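Local coordinates for capsular polysaccharide biosynthesis protein (Burkholderia pseudomallei, PDB 4BQN) that binds coenzyme A and is probably an acetyltransferase acting in the biosynthesis of capsular polysaccharide, at residues Q96-E101 / N200-A205. The protein carries 1 engineered substitution. Numbering follows the deposited sequence.
Sequences QYMHWE and NHPTAA. With COA (coenzyme A), chain C.
Tyr97 and Asn200 run alongside each other in the same direction, the phenol OH resting 3.4 Å from CB of Asn200 and the amide turned 54° from the phenol ring. No direct hydrogen bond joins 96-101 to 200-205; a water links their side chains, and Gln15 NE2 bridges the backbones through Met98 O and Asn200 O. The water accepts from ND2 of Asn200 (3.0 Å) and also bonds to Tyr97 OH, His99 ND1 and O2B of the coenzyme A ribose, so four groups grip it, and it lies in the ring planes of both Tyr97 and His99. The other end of the Asn200 amide, OD1, bonds to Tyr120 OH, which fixes the amide's rotation and leaves ND2 facing the water.

Coenzyme A binds against the same side chains. With CG anti to the backbone N (chi1 177°), the His99 imidazole reaches the adenine, whose C4A lies over the centre of the ring, 3.6 Å above its plane. NE2 of His99 donates an almost straight bond (2.8 Å, 173°) to the anti lone pair of Glu101 OE2, while OE1 of that carboxylate forms a salt bridge with Arg299. With Glu101 OE2 and the water both in plane at the ring edge, the two bonds fix the rotation of the imidazole. Tyr97 OH accepts a bond from the pantetheine amide N8P at 3.1 Å.

The loop after strand 91-94, at the outer edge of the four-stranded parallel sheet, and the residues leading into helix 204-217 thus form one wall of the cofactor pocket, with Cys14, a covalent attachment site for coenzyme A, close to Asn200.

Behind this polar layer the contact is apolar. Pro202 turns its CG against Met98, 3.9 Å from CB, the two side chains crossing at about a right angle. Met207 of helix 204-217 touches both side chains.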
loop_
_atom_site.group_PDB
_atom_site.type_symbol
_atom_site.label_atom_id
_atom_site.label_comp_id
_atom_site.label_asym_id
_atom_site.label_seq_id
_atom_site.Cartn_x
_atom_site.Cartn_y
_atom_site.Cartn_z
ATOM N N GLN A 96 6.291 -3.760 8.624
ATOM C CA GLN A 96 5.652 -4.328 7.467
ATOM C C GLN A 96 5.312 -3.264 6.415
ATOM O O GLN A 96 4.823 -2.178 6.755
ATOM C CB GLN A 96 4.362 -5.005 7.924
ATOM C CG GLN A 96 3.512 -5.615 6.821
ATOM C CD GLN A 96 2.412 -6.456 7.421
ATOM O OE1 GLN A 96 1.643 -5.973 8.251
ATOM N NE2 GLN A 96 2.346 -7.738 7.029
ATOM N N TYR A 97 5.564 -3.597 5.147
ATOM C CA TYR A 97 5.069 -2.823 4.024
ATOM C C TYR A 97 3.646 -3.322 3.757
ATOM O O TYR A 97 3.432 -4.492 3.385
ATOM C CB TYR A 97 5.958 -2.984 2.796
ATOM C CG TYR A 97 5.406 -2.254 1.604
ATOM C CD1 TYR A 97 5.315 -0.856 1.594
ATOM C CD2 TYR A 97 4.938 -2.954 0.497
ATOM C CE1 TYR A 97 4.800 -0.180 0.502
ATOM C CE2 TYR A 97 4.419 -2.286 -0.605
ATOM C CZ TYR A 97 4.348 -0.900 -0.593
ATOM O OH TYR A 97 3.854 -0.215 -1.668
ATOM N N MET A 98 2.664 -2.464 3.988
ATOM C CA MET A 98 1.277 -2.890 3.962
ATOM C C MET A 98 0.721 -2.789 2.537
ATOM O O MET A 98 0.542 -1.695 2.007
ATOM C CB MET A 98 0.462 -2.038 4.937
ATOM C CG MET A 98 0.906 -2.211 6.369
ATOM S SD MET A 98 0.234 -0.984 7.505
ATOM C CE MET A 98 1.384 0.371 7.238
ATOM N N HIS A 99 0.416 -3.934 1.940
ATOM C CA HIS A 99 -0.110 -4.023 0.586
ATOM C C HIS A 99 -1.206 -5.079 0.629
ATOM O O HIS A 99 -1.015 -6.160 1.202
ATOM C CB HIS A 99 1.023 -4.364 -0.382
ATOM C CG HIS A 99 0.604 -4.559 -1.803
ATOM N ND1 HIS A 99 1.040 -3.742 -2.827
ATOM C CD2 HIS A 99 -0.165 -5.514 -2.382
ATOM C CE1 HIS A 99 0.555 -4.187 -3.972
ATOM N NE2 HIS A 99 -0.186 -5.257 -3.730
ATOM N N TRP A 100 -2.359 -4.756 0.060
ATOM C CA TRP A 100 -3.519 -5.639 0.148
ATOM C C TRP A 100 -4.444 -5.340 -1.012
ATOM O O TRP A 100 -5.002 -4.241 -1.084
ATOM C CB TRP A 100 -4.245 -5.383 1.471
ATOM C CG TRP A 100 -5.395 -6.283 1.737
ATOM C CD1 TRP A 100 -6.726 -6.034 1.500
ATOM C CD2 TRP A 100 -5.331 -7.571 2.369
ATOM N NE1 TRP A 100 -7.489 -7.105 1.927
ATOM C CE2 TRP A 100 -6.657 -8.063 2.453
ATOM C CE3 TRP A 100 -4.281 -8.366 2.860
ATOM C CZ2 TRP A 100 -6.960 -9.297 3.027
ATOM C CZ3 TRP A 100 -4.581 -9.593 3.434
ATOM C CH2 TRP A 100 -5.910 -10.054 3.498
ATOM N N GLU A 101 -4.622 -6.313 -1.904
ATOM C CA GLU A 101 -5.443 -6.144 -3.119
ATOM C C GLU A 101 -6.887 -6.608 -2.917
ATOM O O GLU A 101 -7.672 -6.603 -3.851
ATOM C CB GLU A 101 -4.787 -6.862 -4.309
ATOM C CG GLU A 101 -3.446 -6.247 -4.644
ATOM C CD GLU A 101 -2.672 -7.026 -5.669
ATOM O OE1 GLU A 101 -3.300 -7.734 -6.481
ATOM O OE2 GLU A 101 -1.435 -6.918 -5.645
ATOM N N ASN A 200 -1.915 -0.020 -1.565
ATOM C CA ASN A 200 -0.766 0.323 -0.709
ATOM C C ASN A 200 -0.951 1.625 0.076
ATOM O O ASN A 200 0.012 2.192 0.603
ATOM C CB ASN A 200 0.539 0.289 -1.525
ATOM C CG ASN A 200 0.461 1.182 -2.746
ATOM O OD1 ASN A 200 -0.273 2.163 -2.731
ATOM N ND2 ASN A 200 1.173 0.823 -3.812
ATOM N N HIS A 201 -2.204 2.055 0.211
ATOM C CA HIS A 201 -2.534 3.201 1.057
ATOM C C HIS A 201 -3.517 2.812 2.157
ATOM O O HIS A 201 -4.732 2.877 1.968
ATOM C CB HIS A 201 -3.131 4.353 0.242
ATOM C CG HIS A 201 -2.142 5.082 -0.616
ATOM N ND1 HIS A 201 -2.525 6.121 -1.434
ATOM C CD2 HIS A 201 -0.808 4.923 -0.810
ATOM C CE1 HIS A 201 -1.469 6.592 -2.072
ATOM N NE2 HIS A 201 -0.412 5.890 -1.708
ATOM N N PRO A 202 -2.994 2.397 3.317
ATOM C CA PRO A 202 -3.833 2.140 4.499
ATOM C C PRO A 202 -4.708 3.326 4.868
ATOM O O PRO A 202 -4.285 4.485 4.740
ATOM C CB PRO A 202 -2.795 1.879 5.601
ATOM C CG PRO A 202 -1.638 1.299 4.851
ATOM C CD PRO A 202 -1.584 2.035 3.543
ATOM N N THR A 203 -5.909 3.031 5.340
ATOM C CA THR A 203 -6.777 4.040 5.919
ATOM C C THR A 203 -6.304 4.363 7.341
ATOM O O THR A 203 -5.465 3.666 7.922
ATOM C CB THR A 203 -8.226 3.546 6.019
ATOM O OG1 THR A 203 -8.267 2.426 6.912
ATOM C CG2 THR A 203 -8.784 3.132 4.637
ATOM N N ALA A 204 -6.882 5.409 7.922
ATOM C CA ALA A 204 -6.589 5.794 9.301
ATOM C C ALA A 204 -6.615 4.640 10.291
ATOM O O ALA A 204 -5.731 4.535 11.146
ATOM C CB ALA A 204 -7.557 6.865 9.767
ATOM N N ALA A 205 -7.647 3.804 10.206
ATOM C CA ALA A 205 -7.799 2.713 11.177
ATOM C C ALA A 205 -6.582 1.788 11.122
ATOM O O ALA A 205 -6.055 1.359 12.157
ATOM C CB ALA A 205 -9.072 1.934 10.892
HETATM N N1A COA C . 1.398 -8.368 -2.606
HETATM C C2A COA C . 1.626 -8.174 -3.930
HETATM N N3A COA C . 2.552 -7.312 -4.386
HETATM C C4A COA C . 3.320 -6.633 -3.504
HETATM C C5A COA C . 3.134 -6.804 -2.068
HETATM C C6A COA C . 2.099 -7.739 -1.642
HETATM N N6A COA C . 1.869 -7.936 -0.328
HETATM N N7A COA C . 4.019 -6.007 -1.425
HETATM C C8A COA C . 4.735 -5.377 -2.390
HETATM N N9A COA C . 4.297 -5.733 -3.618
HETATM C C1B COA C . 4.825 -5.327 -4.927
HETATM C C2B COA C . 5.349 -3.905 -5.010
HETATM O O2B COA C . 4.289 -2.999 -5.317
HETATM C C3B COA C . 6.358 -4.064 -6.136
HETATM O O3B COA C . 5.608 -4.117 -7.364
HETATM P P3B COA C . 6.307 -3.999 -8.808
HETATM O O7A COA C . 5.134 -3.925 -9.753
HETATM O O8A COA C . 7.097 -2.719 -8.738
HETATM O O9A COA C . 7.161 -5.234 -8.972
HETATM C C4B COA C . 6.954 -5.447 -5.875
HETATM O O4B COA C . 5.970 -6.161 -5.125
HETATM C C5B COA C . 8.277 -5.426 -5.109
HETATM O O5B COA C . 8.054 -4.711 -3.900
HETATM P P1A COA C . 8.582 -5.235 -2.498
HETATM O O1A COA C . 8.016 -4.303 -1.467
HETATM O O2A COA C . 8.304 -6.700 -2.335
HETATM O O3A COA C . 10.175 -5.107 -2.538
HETATM P P2A COA C . 11.223 -3.906 -2.776
HETATM O O4A COA C . 11.953 -4.201 -4.063
HETATM O O5A COA C . 12.032 -3.829 -1.512
HETATM O O6A COA C . 10.371 -2.576 -2.979
HETATM C CBP COA C . 8.975 -0.669 -2.575
HETATM C CCP COA C . 9.853 -1.738 -1.927
HETATM C CDP COA C . 8.388 0.249 -1.509
HETATM C CEP COA C . 9.861 0.192 -3.459
HETATM C CAP COA C . 7.867 -1.391 -3.386
HETATM O OAP COA C . 6.944 -2.019 -2.494
HETATM C C9P COA C . 7.072 -0.570 -4.389
HETATM O O9P COA C . 7.508 -0.383 -5.518
HETATM N N8P COA C . 5.867 -0.118 -4.027
HETATM C C7P COA C . 5.006 0.620 -4.943
HETATM C C6P COA C . 5.420 2.058 -5.196
HETATM C C5P COA C . 5.377 2.799 -3.887
HETATM O O5P COA C . 6.359 2.865 -3.164
HETATM N N4P COA C . 4.216 3.355 -3.593
HETATM C C3P COA C . 4.020 4.090 -2.375
HETATM C C2P COA C . 2.876 3.484 -1.596
HETATM S S1P COA C . 3.044 3.977 0.073
HETATM O O HOH W 1 2.710 -1.717 -3.517
#